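Local coordinates for protein HTH-type transcriptional regulator ascG (Escherichia coli, PDB 3BRQ) that represses transcription of the cryptic asc operon as a sequence-specific DNA-binding regulator of the LacI family, at residues Val106-Leu111 with Cys121-Thr126; His117-Asp122 with Ile259-Gly264; Leu266-Met269 with Gly273-Ser276. All coordinates share one frame; numbering follows the deposited sequence.

Read from the N terminus, the chain leaves strand 104-107 and contact 1 closes a short loop by joining Asn108 to the first turn of helix 123-136. Contact 2 starts on strand 118-119, within that loop and sharing Cys121 and Asp122 with it, and closes only far down the chain on helix 255-270; the two therefore overlap rather than follow one another. Contact 3 comes afterwards, in series, as a tight return at the end of the same helix. Strands 104-107 and 118-119 are neighbours in the parallel sheet and link contacts 1 and 2, while His117 touches Phe275 and so brings contacts 2 and 3 together.

Contact 1. Residues Val106-Leu111 with Cys121-Thr126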
loop_
_atom_site.group_PDB
_atom_site.type_symbol
_atom_site.label_atom_id
_atom_site.label_comp_id
_atom_site.label_asym_id
_atom_site.label_seq_id
_atom_site.Cartn_x
_atom_site.Cartn_y
_atom_site.Cartn_z
ATOM N N VAL B 106 8.322 -19.064 8.325
ATOM C CA VAL B 106 8.808 -18.130 7.304
ATOM C C VAL B 106 7.778 -18.035 6.180
ATOM O O VAL B 106 7.212 -19.032 5.763
ATOM C CB VAL B 106 10.242 -18.539 6.750
ATOM C CG1 VAL B 106 10.175 -19.851 6.056
ATOM C CG2 VAL B 106 10.804 -17.483 5.774
ATOM N N LEU B 107 7.483 -16.801 5.773
ATOM C CA LEU B 107 6.638 -16.465 4.636
ATOM C C LEU B 107 7.501 -16.053 3.422
ATOM O O LEU B 107 8.418 -15.215 3.549
ATOM C CB LEU B 107 5.733 -15.269 5.038
ATOM C CG LEU B 107 4.686 -14.802 4.006
ATOM C CD1 LEU B 107 3.563 -15.886 3.869
ATOM C CD2 LEU B 107 4.066 -13.473 4.454
ATOM N N ASN B 108 7.164 -16.583 2.236
ATOM C CA ASN B 108 7.736 -16.113 0.955
ATOM C C ASN B 108 9.107 -16.714 0.639
ATOM O O ASN B 108 9.772 -16.264 -0.308
ATOM C CB ASN B 108 7.793 -14.565 0.847
ATOM C CG ASN B 108 7.840 -14.060 -0.633
ATOM O OD1 ASN B 108 8.604 -13.145 -0.977
ATOM N ND2 ASN B 108 7.041 -14.653 -1.490
ATOM N N ARG B 109 9.558 -17.693 1.429
ATOM C CA ARG B 109 10.857 -18.346 1.174
ATOM C C ARG B 109 10.668 -19.845 1.453
ATOM O O ARG B 109 9.985 -20.227 2.415
ATOM C CB ARG B 109 11.984 -17.774 2.071
ATOM C CG ARG B 109 11.984 -16.229 2.306
ATOM C CD ARG B 109 12.478 -15.373 1.075
ATOM N NE ARG B 109 13.812 -15.848 0.766
ATOM C CZ ARG B 109 14.924 -15.388 1.345
ATOM N NH1 ARG B 109 14.850 -14.329 2.150
ATOM N NH2 ARG B 109 16.127 -15.932 1.043
ATOM N N ARG B 110 11.248 -20.692 0.614
ATOM C CA ARG B 110 11.146 -22.164 0.801
ATOM C C ARG B 110 12.335 -22.721 1.573
ATOM O O ARG B 110 13.456 -22.603 1.113
ATOM C CB ARG B 110 11.027 -22.877 -0.564
ATOM C CG ARG B 110 10.724 -24.399 -0.422
ATOM C CD ARG B 110 10.319 -25.062 -1.738
ATOM N NE ARG B 110 11.025 -24.477 -2.871
ATOM C CZ ARG B 110 11.030 -24.964 -4.116
ATOM N NH1 ARG B 110 10.359 -26.077 -4.426
ATOM N NH2 ARG B 110 11.719 -24.320 -5.057
ATOM N N LEU B 111 12.107 -23.319 2.740
ATOM C CA LEU B 111 13.225 -23.827 3.540
ATOM C C LEU B 111 13.778 -25.184 3.085
ATOM O O LEU B 111 13.060 -25.994 2.475
ATOM C CB LEU B 111 12.866 -23.862 5.038
ATOM C CG LEU B 111 12.687 -22.493 5.729
ATOM C CD1 LEU B 111 12.675 -22.663 7.216
ATOM C CD2 LEU B 111 13.754 -21.484 5.338
ATOM N N CYS B 121 4.974 -19.247 -2.176
ATOM C CA CYS B 121 4.306 -19.199 -3.466
ATOM C C CYS B 121 5.422 -19.333 -4.466
ATOM O O CYS B 121 6.489 -18.745 -4.298
ATOM C CB CYS B 121 3.578 -17.866 -3.655
ATOM S SG CYS B 121 2.861 -17.717 -5.303
ATOM N N ASP B 122 5.220 -20.156 -5.470
ATOM C CA ASP B 122 6.283 -20.407 -6.437
ATOM C C ASP B 122 6.227 -19.271 -7.456
ATOM O O ASP B 122 5.620 -19.419 -8.482
ATOM C CB ASP B 122 6.092 -21.767 -7.129
ATOM C CG ASP B 122 7.314 -22.183 -7.912
ATOM O OD1 ASP B 122 8.109 -21.312 -8.336
ATOM O OD2 ASP B 122 7.485 -23.404 -8.109
ATOM N N HIS B 123 6.819 -18.119 -7.126
ATOM C CA HIS B 123 6.905 -16.951 -8.022
ATOM C C HIS B 123 7.583 -17.247 -9.349
ATOM O O HIS B 123 7.188 -16.754 -10.416
ATOM C CB HIS B 123 7.702 -15.824 -7.350
ATOM C CG HIS B 123 7.064 -15.276 -6.112
ATOM N ND1 HIS B 123 5.791 -14.734 -6.103
ATOM C CD2 HIS B 123 7.538 -15.159 -4.847
ATOM C CE1 HIS B 123 5.519 -14.301 -4.887
ATOM N NE2 HIS B 123 6.561 -14.547 -4.108
ATOM N N LYS B 124 8.642 -18.034 -9.305
ATOM C CA LYS B 124 9.227 -18.458 -10.553
ATOM C C LYS B 124 8.207 -19.127 -11.494
ATOM O O LYS B 124 8.054 -18.716 -12.664
ATOM C CB LYS B 124 10.437 -19.337 -10.313
ATOM C CG LYS B 124 11.143 -19.675 -11.605
ATOM C CD LYS B 124 12.168 -20.765 -11.339
ATOM C CE LYS B 124 13.193 -20.655 -12.410
ATOM N NZ LYS B 124 13.912 -21.921 -12.767
ATOM N N GLN B 125 7.484 -20.113 -10.984
ATOM C CA GLN B 125 6.467 -20.798 -11.792
ATOM C C GLN B 125 5.385 -19.864 -12.297
ATOM O O GLN B 125 5.012 -19.942 -13.488
ATOM C CB GLN B 125 5.799 -21.941 -11.016
ATOM C CG GLN B 125 4.948 -22.900 -11.918
ATOM C CD GLN B 125 5.770 -23.616 -12.992
ATOM O OE1 GLN B 125 6.818 -24.191 -12.693
ATOM N NE2 GLN B 125 5.308 -23.568 -14.252
ATOM N N THR B 126 4.921 -18.949 -11.426
ATOM C CA THR B 126 3.876 -17.999 -11.863
ATOM C C THR B 126 4.375 -17.176 -13.000
ATOM O O THR B 126 3.614 -16.851 -13.906
ATOM C CB THR B 126 3.449 -17.049 -10.757
ATOM O OG1 THR B 126 4.573 -16.231 -10.405
ATOM C CG2 THR B 126 3.062 -17.828 -9.538
#
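With CG of Asn108 turned opposite its backbone N (chi1 -157°) and CG of His123 lying beside its own (chi1 -64°), an amide and an imidazole meet edge-on. Asn108 ND2 donates to His123 NE2 at 2.7 Å. The donor lies close to the ring plane and the acceptor close to the amide plane, yet the planes themselves stand 74° apart, so each group presents its edge while the two are twisted about the bond. NE2 acts as acceptor, which is consistent with a proton on ND1. Both residues are buried, and a bound sulfate, probably from the crystallisation liquor, lies beside Asn108. The histidine sits on a well-defined helix start: Asp122 is the N-cap, its OD1 accepting from Gln125 N at 3.0 Å from above the carboxylate plane, and Thr126 OG1 donates to His123 O at 2.7 Å. Thr153 of helix 152-167 touches both Asn108 and His123. The chain passes between the two lobes just before Asp122, so the bond spans the hinge region of the periplasmic-binding-protein-like fold of LacI-family regulators, joining the end of strand 104-107 in the parallel sheet to the start of helix 123-136.

Contact 2. Residues His117-Asp122 with Ile259-Gly264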
loop_
_atom_site.group_PDB
_atom_site.type_symbol
_atom_site.label_atom_id
_atom_site.label_comp_id
_atom_site.label_asym_id
_atom_site.label_seq_id
_atom_site.Cartn_x
_atom_site.Cartn_y
_atom_site.Cartn_z
ATOM N N HIS B 117 7.990 -25.469 8.117
ATOM C CA HIS B 117 7.926 -24.115 8.690
ATOM C C HIS B 117 7.800 -23.028 7.613
ATOM O O HIS B 117 7.805 -21.856 7.962
ATOM C CB HIS B 117 9.178 -23.812 9.544
ATOM C CG HIS B 117 9.342 -24.696 10.755
ATOM N ND1 HIS B 117 9.256 -26.080 10.708
ATOM C CD2 HIS B 117 9.601 -24.383 12.048
ATOM C CE1 HIS B 117 9.439 -26.573 11.923
ATOM N NE2 HIS B 117 9.678 -25.568 12.747
ATOM N N SER B 118 7.679 -23.381 6.331
ATOM C CA SER B 118 7.427 -22.332 5.313
ATOM C C SER B 118 6.084 -22.299 4.627
ATOM O O SER B 118 5.438 -23.340 4.395
ATOM C CB SER B 118 8.529 -22.179 4.284
ATOM O OG SER B 118 9.031 -23.408 3.871
ATOM N N VAL B 119 5.620 -21.075 4.399
ATOM C CA VAL B 119 4.482 -20.867 3.542
ATOM C C VAL B 119 5.001 -20.050 2.351
ATOM O O VAL B 119 5.421 -18.889 2.496
ATOM C CB VAL B 119 3.287 -20.214 4.291
ATOM C CG1 VAL B 119 2.176 -19.902 3.331
ATOM C CG2 VAL B 119 2.744 -21.178 5.352
ATOM N N TRP B 120 4.932 -20.647 1.172
ATOM C CA TRP B 120 5.547 -20.042 0.033
ATOM C C TRP B 120 4.742 -20.184 -1.267
ATOM O O TRP B 120 3.918 -21.085 -1.419
ATOM C CB TRP B 120 6.977 -20.573 -0.061
ATOM C CG TRP B 120 7.226 -21.560 -1.108
ATOM C CD1 TRP B 120 6.695 -22.809 -1.221
ATOM C CD2 TRP B 120 8.095 -21.385 -2.216
ATOM N NE1 TRP B 120 7.175 -23.427 -2.351
ATOM C CE2 TRP B 120 8.039 -22.573 -2.982
ATOM C CE3 TRP B 120 8.934 -20.339 -2.630
ATOM C CZ2 TRP B 120 8.788 -22.750 -4.156
ATOM C CZ3 TRP B 120 9.686 -20.514 -3.783
ATOM C CH2 TRP B 120 9.607 -21.704 -4.534
ATOM N N CYS B 121 4.974 -19.247 -2.176
ATOM C CA CYS B 121 4.306 -19.199 -3.466
ATOM C C CYS B 121 5.422 -19.333 -4.466
ATOM O O CYS B 121 6.489 -18.745 -4.298
ATOM C CB CYS B 121 3.578 -17.866 -3.655
ATOM S SG CYS B 121 2.861 -17.717 -5.303
ATOM N N ASP B 122 5.220 -20.156 -5.470
ATOM C CA ASP B 122 6.283 -20.407 -6.437
ATOM C C ASP B 122 6.227 -19.271 -7.456
ATOM O O ASP B 122 5.620 -19.419 -8.482
ATOM C CB ASP B 122 6.092 -21.767 -7.129
ATOM C CG ASP B 122 7.314 -22.183 -7.912
ATOM O OD1 ASP B 122 8.109 -21.312 -8.336
ATOM O OD2 ASP B 122 7.485 -23.404 -8.109
ATOM N N ILE B 259 -1.699 -16.094 4.240
ATOM C CA ILE B 259 -1.579 -15.486 5.575
ATOM C C ILE B 259 -2.349 -16.294 6.604
ATOM O O ILE B 259 -1.886 -16.496 7.736
ATOM C CB ILE B 259 -2.020 -14.000 5.571
ATOM C CG1 ILE B 259 -0.997 -13.193 4.792
ATOM C CG2 ILE B 259 -1.954 -13.386 6.964
ATOM C CD1 ILE B 259 0.485 -13.551 5.220
ATOM N N GLN B 260 -3.513 -16.771 6.181
ATOM C CA GLN B 260 -4.370 -17.585 7.015
ATOM C C GLN B 260 -3.707 -18.925 7.272
ATOM O O GLN B 260 -3.804 -19.459 8.384
ATOM C CB GLN B 260 -5.715 -17.782 6.353
ATOM C CG GLN B 260 -6.583 -16.519 6.322
ATOM C CD GLN B 260 -7.868 -16.735 5.533
ATOM O OE1 GLN B 260 -8.055 -17.784 4.920
ATOM N NE2 GLN B 260 -8.766 -15.731 5.545
ATOM N N GLU B 261 -3.012 -19.452 6.276
ATOM C CA GLU B 261 -2.198 -20.656 6.494
ATOM C C GLU B 261 -1.088 -20.483 7.521
ATOM O O GLU B 261 -1.050 -21.187 8.509
ATOM C CB GLU B 261 -1.560 -21.141 5.204
ATOM C CG GLU B 261 -0.895 -22.473 5.377
ATOM C CD GLU B 261 -1.907 -23.618 5.398
ATOM O OE1 GLU B 261 -3.150 -23.383 5.462
ATOM O OE2 GLU B 261 -1.445 -24.761 5.316
ATOM N N ILE B 262 -0.130 -19.594 7.256
ATOM C CA ILE B 262 0.970 -19.383 8.212
ATOM C C ILE B 262 0.503 -18.904 9.592
ATOM O O ILE B 262 0.981 -19.374 10.609
ATOM C CB ILE B 262 2.054 -18.411 7.609
ATOM C CG1 ILE B 262 3.415 -18.630 8.321
ATOM C CG2 ILE B 262 1.551 -16.958 7.629
ATOM C CD1 ILE B 262 4.549 -17.919 7.590
ATOM N N ILE B 263 -0.444 -17.971 9.669
ATOM C CA ILE B 263 -0.859 -17.545 11.004
ATOM C C ILE B 263 -1.662 -18.649 11.674
ATOM O O ILE B 263 -1.502 -18.915 12.866
ATOM C CB ILE B 263 -1.673 -16.229 10.972
ATOM C CG1 ILE B 263 -0.833 -15.033 10.462
ATOM C CG2 ILE B 263 -2.304 -15.948 12.337
ATOM C CD1 ILE B 263 0.513 -14.772 11.131
ATOM N N GLY B 264 -2.532 -19.308 10.903
ATOM C CA GLY B 264 -3.352 -20.400 11.454
ATOM C C GLY B 264 -2.470 -21.530 11.991
ATOM O O GLY B 264 -2.695 -22.027 13.112
#
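An edge strand of the parallel sheet, 118-119, meets helix 255-270 through Val119, which packs against Ile262 and Glu261. With CG1 opposite the backbone N (chi1 175°), Val119 CG2 falls opposite the carbonyl carbon and does most of the touching: it lies 3.6 Å from Ile262 CB and comes almost as near to the helix backbone, at 3.8 Å from Ile262 N. The valine branch thus rests at the root of the isoleucine side chain rather than at its end, and the two side chains cross obliquely. Beside it, the aliphatic part of Glu261 adds a second surface, its CG 3.9 Å from Val119 CG2. The glutamate chain then bends at chi2, and OE2 forms a salt bridge with Arg265 one turn further along the helix, so a charged residue gives its methylene to the apolar patch while its carboxylate is paired separately. Ile262 also reaches Met105 and Leu107 of the adjoining strand 104-107, and Phe281 touches Val119. A helix packed by its apolar side chains on the face of a parallel sheet is typical of the alpha/beta layering in the periplasmic-binding-protein-like fold of LacI-family regulators.

Contact 3. Residues Leu266-Met269 with Gly273-Ser276; sequences LIFM and GDFS
A Met-aromatic contact fastens the end of helix 255-270 to the loop that follows it, with Met269, Gly273 and Phe268 burying the most surface. Met269 is present as selenomethionine, a crystallographic label, and its SE stands 3.9 Å from the centroid of the Phe275 ring, only 2° off the ring normal. Bends at chi2 (-44°) and chi3 turn the chain across that face, so that CE also lies over the ring, nearer its CD1 side. Phe275 is stacked in addition with the ring of His117. Replacing it with an alanine would probably leave the selenium of Met269 without an aromatic face and His117 without its stacking partner. Gly273 is gripped in two ways. Its N donates to Phe268 O at 2.9 Å, approaching from above the carbonyl plane, and its CA sits 3.4 Å from the centroid of the Phe268 ring as a CH-pi contact almost straight above the centre. The fit is close: a beta carbon at this glycine would fall about 2.4 Å from Phe268 CD2, a clash; because glycine has none, the ring can lie directly on its CA. Next to the direct backbone bond, one water ties the helix end to the returning chain, donating to Gly273 O and also to Met269 O, the latter 2.7 Å from the water oxygen.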
loop_
_atom_site.group_PDB
_atom_site.type_symbol
_atom_site.label_atom_id
_atom_site.label_comp_id
_atom_site.label_asym_id
_atom_site.label_seq_id
_atom_site.Cartn_x
_atom_site.Cartn_y
_atom_site.Cartn_z
ATOM N N LEU B 266 0.723 -21.211 13.010
ATOM C CA LEU B 266 1.462 -20.760 14.209
ATOM C C LEU B 266 0.595 -20.862 15.438
ATOM O O LEU B 266 1.060 -21.329 16.470
ATOM C CB LEU B 266 2.013 -19.325 14.047
ATOM C CG LEU B 266 3.232 -19.144 13.139
ATOM C CD1 LEU B 266 3.500 -17.618 12.830
ATOM C CD2 LEU B 266 4.475 -19.823 13.732
ATOM N N ILE B 267 -0.677 -20.442 15.329
ATOM C CA ILE B 267 -1.615 -20.565 16.435
ATOM C C ILE B 267 -1.924 -22.038 16.734
ATOM O O ILE B 267 -1.995 -22.427 17.894
ATOM C CB ILE B 267 -2.933 -19.795 16.151
ATOM C CG1 ILE B 267 -2.655 -18.288 16.116
ATOM C CG2 ILE B 267 -4.016 -20.136 17.202
ATOM C CD1 ILE B 267 -3.844 -17.454 15.543
ATOM N N PHE B 268 -2.093 -22.853 15.695
ATOM C CA PHE B 268 -2.153 -24.316 15.887
ATOM C C PHE B 268 -1.009 -24.814 16.792
ATOM O O PHE B 268 -1.266 -25.522 17.780
ATOM C CB PHE B 268 -2.196 -25.068 14.531
ATOM C CG PHE B 268 -2.475 -26.565 14.657
ATOM C CD1 PHE B 268 -3.398 -27.047 15.583
ATOM C CD2 PHE B 268 -1.777 -27.483 13.871
ATOM C CE1 PHE B 268 -3.655 -28.441 15.722
ATOM C CE2 PHE B 268 -2.021 -28.871 13.991
ATOM C CZ PHE B 268 -2.973 -29.341 14.918
HETATM N N MSE B 269 0.237 -24.429 16.487
HETATM C CA MSE B 269 1.421 -24.867 17.296
HETATM C C MSE B 269 1.287 -24.479 18.787
HETATM O O MSE B 269 1.516 -25.286 19.695
HETATM C CB MSE B 269 2.729 -24.253 16.767
HETATM C CG MSE B 269 3.101 -24.582 15.354
HETATM SE SE MSE B 269 2.861 -26.431 14.971
HETATM C CE MSE B 269 2.367 -26.184 13.079
ATOM N N GLY B 273 -0.463 -28.188 18.454
ATOM C CA GLY B 273 -0.363 -28.766 17.128
ATOM C C GLY B 273 1.050 -29.145 16.791
ATOM O O GLY B 273 1.970 -28.882 17.571
ATOM N N ASP B 274 1.223 -29.788 15.643
ATOM C CA ASP B 274 2.554 -30.134 15.156
ATOM C C ASP B 274 2.755 -29.570 13.740
ATOM O O ASP B 274 1.794 -29.117 13.119
ATOM C CB ASP B 274 2.781 -31.653 15.199
ATOM C CG ASP B 274 1.977 -32.407 14.148
ATOM O OD1 ASP B 274 0.877 -31.933 13.736
ATOM O OD2 ASP B 274 2.456 -33.502 13.736
ATOM N N PHE B 275 3.991 -29.608 13.238
ATOM C CA PHE B 275 4.307 -29.059 11.914
ATOM C C PHE B 275 4.059 -30.064 10.782
ATOM O O PHE B 275 4.927 -30.888 10.474
ATOM C CB PHE B 275 5.770 -28.609 11.844
ATOM C CG PHE B 275 6.098 -27.426 12.699
ATOM C CD1 PHE B 275 5.918 -26.127 12.210
ATOM C CD2 PHE B 275 6.623 -27.603 13.986
ATOM C CE1 PHE B 275 6.233 -25.006 12.995
ATOM C CE2 PHE B 275 6.961 -26.484 14.785
ATOM C CZ PHE B 275 6.757 -25.183 14.285
ATOM N N SER B 276 2.901 -29.971 10.134
ATOM C CA SER B 276 2.568 -30.832 8.985
ATOM C C SER B 276 3.014 -30.233 7.649
ATOM O O SER B 276 3.243 -29.028 7.565
ATOM C CB SER B 276 1.069 -31.080 8.967
ATOM O OG SER B 276 0.438 -30.221 9.904
HETATM O O HOH W 1 2.949 -27.625 19.547
#